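Long-range contacts in aldose-aldose oxidoreductase (Caulobacter crescentus, PDB 5A04), which probably oxidises one aldose sugar while reducing another, using a bound NADP(H) cofactor as the hydride carrier: residues G181-I186 and D223-Q228; V203-V208 and Y328-E333. All coordinates share one frame; numbering follows the deposited sequence.

Interaction 1: residues G181-I186 and D223-Q228; sequences GSLMDI and DIINFQ. With BGC (beta-D-glucopyranose), chain H.
S182 and L183, in the first turn of helix 182-198, lie against D223 and the strand that follows it, 224-230, the two short axes running 8.9 Å apart at closest and crossing at -76°. This is helix-on-sheet packing in the C-terminal alpha/beta domain of the oxidoreductase family. Its polar end is one bond: S182 OG gives its proton to D223 O at 2.7 Å, reaching the oxygen from a position tilted 30° off the carbonyl plane. The S182 hydroxyl, set between its backbone N and carbonyl carbon (chi1 74°), also bonds S241 OG on strand 236-242. The D223 carboxylate turns the other way, to R155 of the second subunit. Beyond S182 the contact is apolar. L183 CB lies 3.7 Å from I225 CG2, and its branch atom CD1 approaches F227 CE1 obliquely, also at 3.7 Å. I327 of helix 314-333 packs on both L183 and F227. D185 takes no part in the strand contact and reaches the glucose instead: beta-D-glucopyranose O2 donates to D185 OD1 at 2.7 Å, and O3 of the sugar to D185 OD2 at 2.8 Å. Replacing D185 by alanine removes both carboxylate oxygens and would probably leave these hydroxyls without their acceptors and R172 without its charge mate. That second role falls to D185 OD1, which is salt-bridged to R172 NE.

Interaction 2: residues V203-V208 and Y328-E333; sequences VAVNAV and YRAARE
A207 and A331 meet methyl to methyl where strand 204-210 passes across the last turns of helix 314-333, with A207 CB 3.9 Å from A331 CB. The short axes come within 6.2 Å and cross at -57°, a close approach consistent with the three alanines at the interface. A207 directs its methyl toward the helix and also touches A330 CB, at 4.1 Å. A330 points toward the strand: its CB sits 3.6 Å from V205 O and close to A207 N, so this methyl rests on strand backbone as much as on side chains. V205 adds a looser apolar contact through CG1, which lies anti to its backbone N (chi1 178°) and faces A330 CB. One step along, A331 CA approaches A207 O at 3.6 Å in a CA-H...O contact, with an angle of 143° at the hydrogen. A water lies between the two backbones, accepting from A207 N at 3.0 Å and lying 3.0 Å from A330 O.

N206 and V208 project from the opposite side of the strand. The amide of N206 is held by T336 through OD1 and by Q228 through ND2, and N206 and V208 pack on V208 and N206 of the second subunit. On the outer side of the helix, R329 NH1 makes a salt bridge with E333 OE2 at 3.2 Å, meeting the syn side of the carboxylate but well out of its plane, while R332 NH2 sits over the centre of one face of the R329 guanidinium. The whole is alpha/beta packing typical of this domain, in which helices cover one face of a largely antiparallel sheet and the other face meets the partner subunit.

In the fold
Interactions 1 and 2 join two helices to neighbouring antiparallel strands of one sheet: strands 204-210 and 224-230 are bonded backbone to backbone, Q228 N to N206 O and V208 N to N226 O. Their centres lie about 12 Å apart. Both contacts are buried, but interaction 1 is nearer the centre of the chain and its helix also reaches the sugar site, whereas interaction 2 lies farther out, beside a helix whose outer side carries charged residues. The chemistry follows: a serine-to-carbonyl bond with larger apolar side chains in the first, alanine methyls and an interfacial water in the second. Y328, touching L183, M184 and I225, links the two, and both touch the second subunit.

Interaction 1: residues G181-I186 and D223-Q228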
loop_
_atom_site.group_PDB
_atom_site.type_symbol
_atom_site.label_atom_id
_atom_site.label_comp_id
_atom_site.label_asym_id
_atom_site.label_seq_id
_atom_site.Cartn_x
_atom_site.Cartn_y
_atom_site.Cartn_z
ATOM N N GLY A 181 -6.750 -13.981 13.302
ATOM C CA GLY A 181 -7.576 -13.740 12.130
ATOM C C GLY A 181 -6.789 -13.633 10.837
ATOM O O GLY A 181 -5.904 -14.454 10.569
ATOM N N SER A 182 -7.102 -12.616 10.033
ATOM C CA SER A 182 -6.497 -12.483 8.700
ATOM C C SER A 182 -4.966 -12.511 8.701
ATOM O O SER A 182 -4.358 -13.050 7.784
ATOM C CB SER A 182 -6.979 -11.193 8.021
ATOM O OG SER A 182 -6.365 -10.047 8.602
ATOM N N LEU A 183 -4.333 -11.950 9.729
ATOM C CA LEU A 183 -2.877 -11.910 9.750
ATOM C C LEU A 183 -2.283 -13.309 9.789
ATOM O O LEU A 183 -1.247 -13.564 9.186
ATOM C CB LEU A 183 -2.380 -11.102 10.949
ATOM C CG LEU A 183 -0.859 -10.944 11.081
ATOM C CD1 LEU A 183 -0.256 -10.383 9.780
ATOM C CD2 LEU A 183 -0.520 -10.048 12.278
ATOM N N MET A 184 -2.929 -14.209 10.524
ATOM C CA MET A 184 -2.416 -15.565 10.649
ATOM C C MET A 184 -2.557 -16.301 9.317
ATOM O O MET A 184 -1.679 -17.078 8.939
ATOM C CB MET A 184 -3.142 -16.306 11.781
ATOM C CG MET A 184 -2.747 -15.834 13.172
ATOM S SD MET A 184 -1.005 -16.139 13.515
ATOM C CE MET A 184 -1.027 -17.890 13.810
ATOM N N ASP A 185 -3.609 -15.992 8.565
ATOM C CA ASP A 185 -3.940 -16.789 7.388
ATOM C C ASP A 185 -3.407 -16.259 6.072
ATOM O O ASP A 185 -2.892 -17.019 5.247
ATOM C CB ASP A 185 -5.453 -16.924 7.260
ATOM C CG ASP A 185 -5.847 -17.833 6.116
ATOM O OD1 ASP A 185 -5.606 -19.058 6.230
ATOM O OD2 ASP A 185 -6.365 -17.321 5.100
ATOM N N ILE A 186 -3.593 -14.967 5.847
ATOM C CA ILE A 186 -3.350 -14.410 4.529
ATOM C C ILE A 186 -2.407 -13.208 4.631
ATOM O O ILE A 186 -1.545 -12.995 3.767
ATOM C CB ILE A 186 -4.712 -14.046 3.834
ATOM C CG1 ILE A 186 -4.471 -13.465 2.451
ATOM C CG2 ILE A 186 -5.577 -13.134 4.699
ATOM C CD1 ILE A 186 -3.755 -14.436 1.541
ATOM N N ASP A 223 -10.445 -8.844 11.376
ATOM C CA ASP A 223 -10.694 -8.728 9.946
ATOM C C ASP A 223 -9.505 -8.035 9.292
ATOM O O ASP A 223 -8.678 -8.694 8.664
ATOM C CB ASP A 223 -11.998 -7.962 9.704
ATOM C CG ASP A 223 -12.203 -7.592 8.241
ATOM O OD1 ASP A 223 -11.507 -8.148 7.368
ATOM O OD2 ASP A 223 -13.084 -6.753 7.979
ATOM N N ILE A 224 -9.422 -6.716 9.434
ATOM C CA ILE A 224 -8.299 -5.963 8.875
ATOM C C ILE A 224 -7.243 -5.676 9.936
ATOM O O ILE A 224 -7.562 -5.210 11.030
ATOM C CB ILE A 224 -8.755 -4.622 8.251
ATOM C CG1 ILE A 224 -9.610 -4.881 7.005
ATOM C CG2 ILE A 224 -7.545 -3.774 7.867
ATOM C CD1 ILE A 224 -10.252 -3.605 6.424
ATOM N N ILE A 225 -5.990 -5.975 9.626
ATOM C CA ILE A 225 -4.900 -5.441 10.440
ATOM C C ILE A 225 -3.741 -5.093 9.504
ATOM O O ILE A 225 -3.045 -5.955 8.962
ATOM C CB ILE A 225 -4.482 -6.408 11.600
ATOM C CG1 ILE A 225 -3.386 -5.764 12.458
ATOM C CG2 ILE A 225 -4.068 -7.812 11.087
ATOM C CD1 ILE A 225 -3.136 -6.518 13.780
ATOM N N ASN A 226 -3.589 -3.793 9.273
ATOM C CA ASN A 226 -2.572 -3.287 8.363
ATOM C C ASN A 226 -1.361 -2.904 9.171
ATOM O O ASN A 226 -1.495 -2.447 10.312
ATOM C CB ASN A 226 -3.101 -2.086 7.574
ATOM C CG ASN A 226 -4.331 -2.435 6.761
ATOM O OD1 ASN A 226 -4.538 -3.604 6.393
ATOM N ND2 ASN A 226 -5.155 -1.429 6.469
ATOM N N PHE A 227 -0.177 -3.089 8.610
ATOM C CA PHE A 227 1.018 -2.835 9.397
ATOM C C PHE A 227 2.124 -2.209 8.577
ATOM O O PHE A 227 2.148 -2.291 7.339
ATOM C CB PHE A 227 1.508 -4.124 10.090
ATOM C CG PHE A 227 1.649 -5.323 9.178
ATOM C CD1 PHE A 227 0.539 -6.100 8.838
ATOM C CD2 PHE A 227 2.903 -5.703 8.710
ATOM C CE1 PHE A 227 0.685 -7.232 7.997
ATOM C CE2 PHE A 227 3.051 -6.831 7.890
ATOM C CZ PHE A 227 1.943 -7.588 7.535
ATOM N N GLN A 228 3.008 -1.512 9.288
ATOM C CA GLN A 228 4.175 -0.885 8.691
ATOM C C GLN A 228 5.408 -1.536 9.279
ATOM O O GLN A 228 5.430 -1.815 10.476
ATOM C CB GLN A 228 4.220 0.611 8.994
ATOM C CG GLN A 228 2.976 1.365 8.587
ATOM C CD GLN A 228 3.160 2.849 8.760
ATOM O OE1 GLN A 228 3.247 3.346 9.891
ATOM N NE2 GLN A 228 3.241 3.578 7.637
HETATM C C2 BGC H . -4.594 -19.337 2.891
HETATM C C3 BGC H . -5.926 -19.464 2.139
HETATM C C4 BGC H . -5.925 -18.573 0.932
HETATM C C5 BGC H . -4.691 -18.807 0.074
HETATM C C6 BGC H . -4.621 -17.716 -1.026
HETATM C C1 BGC H . -3.547 -19.657 1.920
HETATM O O1 BGC H . -2.279 -19.700 2.574
HETATM O O2 BGC H . -4.595 -20.245 3.986
HETATM O O3 BGC H . -6.953 -19.090 3.045
HETATM O O4 BGC H . -7.096 -18.813 0.166
HETATM O O5 BGC H . -3.518 -18.708 0.850
HETATM O O6 BGC H . -3.582 -18.018 -1.966
#

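Interaction 2: residues V203-V208 and Y328-E333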
loop_
_atom_site.group_PDB
_atom_site.type_symbol
_atom_site.label_atom_id
_atom_site.label_comp_id
_atom_site.label_asym_id
_atom_site.label_seq_id
_atom_site.Cartn_x
_atom_site.Cartn_y
_atom_site.Cartn_z
ATOM N N VAL A 203 12.932 -3.896 12.286
ATOM C CA VAL A 203 13.354 -3.431 13.608
ATOM C C VAL A 203 12.278 -2.584 14.270
ATOM O O VAL A 203 12.403 -2.220 15.439
ATOM C CB VAL A 203 14.662 -2.624 13.542
ATOM C CG1 VAL A 203 15.833 -3.553 13.231
ATOM C CG2 VAL A 203 14.554 -1.494 12.529
ATOM N N ALA A 204 11.219 -2.262 13.534
ATOM C CA ALA A 204 10.125 -1.500 14.124
ATOM C C ALA A 204 8.840 -1.795 13.381
ATOM O O ALA A 204 8.862 -2.040 12.171
ATOM C CB ALA A 204 10.429 0.000 14.105
ATOM N N VAL A 205 7.734 -1.776 14.116
ATOM C CA VAL A 205 6.437 -2.189 13.603
ATOM C C VAL A 205 5.337 -1.252 14.091
ATOM O O VAL A 205 5.255 -0.978 15.292
ATOM C CB VAL A 205 6.095 -3.621 14.073
ATOM C CG1 VAL A 205 4.710 -4.027 13.582
ATOM C CG2 VAL A 205 7.164 -4.609 13.615
ATOM N N ASN A 206 4.511 -0.765 13.165
ATOM C CA ASN A 206 3.232 -0.104 13.476
ATOM C C ASN A 206 2.095 -0.966 12.981
ATOM O O ASN A 206 2.270 -1.714 12.021
ATOM C CB ASN A 206 3.088 1.266 12.785
ATOM C CG ASN A 206 3.789 2.385 13.503
ATOM O OD1 ASN A 206 4.021 2.327 14.714
ATOM N ND2 ASN A 206 4.110 3.442 12.756
ATOM N N ALA A 207 0.916 -0.814 13.570
ATOM C CA ALA A 207 -0.261 -1.495 13.041
ATOM C C ALA A 207 -1.551 -0.801 13.445
ATOM O O ALA A 207 -1.632 -0.169 14.498
ATOM C CB ALA A 207 -0.287 -2.959 13.501
ATOM N N VAL A 208 -2.556 -0.942 12.585
ATOM C CA VAL A 208 -3.917 -0.497 12.860
ATOM C C VAL A 208 -4.863 -1.663 12.582
ATOM O O VAL A 208 -4.759 -2.311 11.532
ATOM C CB VAL A 208 -4.309 0.735 11.993
ATOM C CG1 VAL A 208 -3.487 1.948 12.385
ATOM C CG2 VAL A 208 -4.114 0.452 10.538
ATOM N N TYR A 328 0.432 -7.554 16.361
ATOM C CA TYR A 328 -0.738 -7.583 17.217
ATOM C C TYR A 328 -0.542 -6.631 18.409
ATOM O O TYR A 328 -1.468 -5.915 18.802
ATOM C CB TYR A 328 -1.009 -9.011 17.688
ATOM C CG TYR A 328 -1.713 -9.898 16.676
ATOM C CD1 TYR A 328 -2.814 -9.442 15.959
ATOM C CD2 TYR A 328 -1.307 -11.211 16.489
ATOM C CE1 TYR A 328 -3.478 -10.276 15.050
ATOM C CE2 TYR A 328 -1.948 -12.042 15.592
ATOM C CZ TYR A 328 -3.039 -11.576 14.882
ATOM O OH TYR A 328 -3.681 -12.427 14.010
ATOM N N ARG A 329 0.670 -6.594 18.948
ATOM C CA ARG A 329 0.945 -5.733 20.098
ATOM C C ARG A 329 0.894 -4.259 19.702
ATOM O O ARG A 329 0.351 -3.433 20.440
ATOM C CB ARG A 329 2.300 -6.060 20.718
ATOM C CG ARG A 329 2.656 -5.175 21.914
ATOM C CD ARG A 329 3.873 -5.727 22.647
ATOM N NE ARG A 329 3.683 -7.142 22.983
ATOM C CZ ARG A 329 3.145 -7.596 24.118
ATOM N NH1 ARG A 329 2.745 -6.748 25.056
ATOM N NH2 ARG A 329 3.014 -8.904 24.320
ATOM N N ALA A 330 1.428 -3.940 18.524
ATOM C CA ALA A 330 1.443 -2.555 18.057
ATOM C C ALA A 330 0.038 -2.018 17.873
ATOM O O ALA A 330 -0.221 -0.857 18.181
ATOM C CB ALA A 330 2.238 -2.431 16.744
ATOM N N ALA A 331 -0.865 -2.858 17.371
ATOM C CA ALA A 331 -2.261 -2.445 17.186
ATOM C C ALA A 331 -2.985 -2.337 18.526
ATOM O O ALA A 331 -3.802 -1.439 18.737
ATOM C CB ALA A 331 -2.990 -3.421 16.269
ATOM N N ARG A 332 -2.688 -3.268 19.421
ATOM C CA ARG A 332 -3.328 -3.287 20.731
ATOM C C ARG A 332 -2.905 -2.080 21.569
ATOM O O ARG A 332 -3.733 -1.455 22.268
ATOM C CB ARG A 332 -2.986 -4.609 21.453
ATOM C CG ARG A 332 -3.550 -4.730 22.846
ATOM C CD ARG A 332 -3.404 -6.166 23.371
ATOM N NE ARG A 332 -2.015 -6.649 23.404
ATOM C CZ ARG A 332 -1.538 -7.639 22.643
ATOM N NH1 ARG A 332 -2.319 -8.258 21.759
ATOM N NH2 ARG A 332 -0.269 -8.020 22.759
ATOM N N GLU A 333 -1.618 -1.750 21.501
ATOM C CA GLU A 333 -1.054 -0.684 22.339
ATOM C C GLU A 333 -1.015 0.692 21.671
ATOM O O GLU A 333 -0.756 1.702 22.331
ATOM C CB GLU A 333 0.360 -1.080 22.797
ATOM C CG GLU A 333 0.345 -2.322 23.709
ATOM C CD GLU A 333 1.676 -2.654 24.362
ATOM O OE1 GLU A 333 2.643 -1.886 24.225
ATOM O OE2 GLU A 333 1.746 -3.707 25.023
HETATM O O HOH W 1 0.855 0.905 15.992
#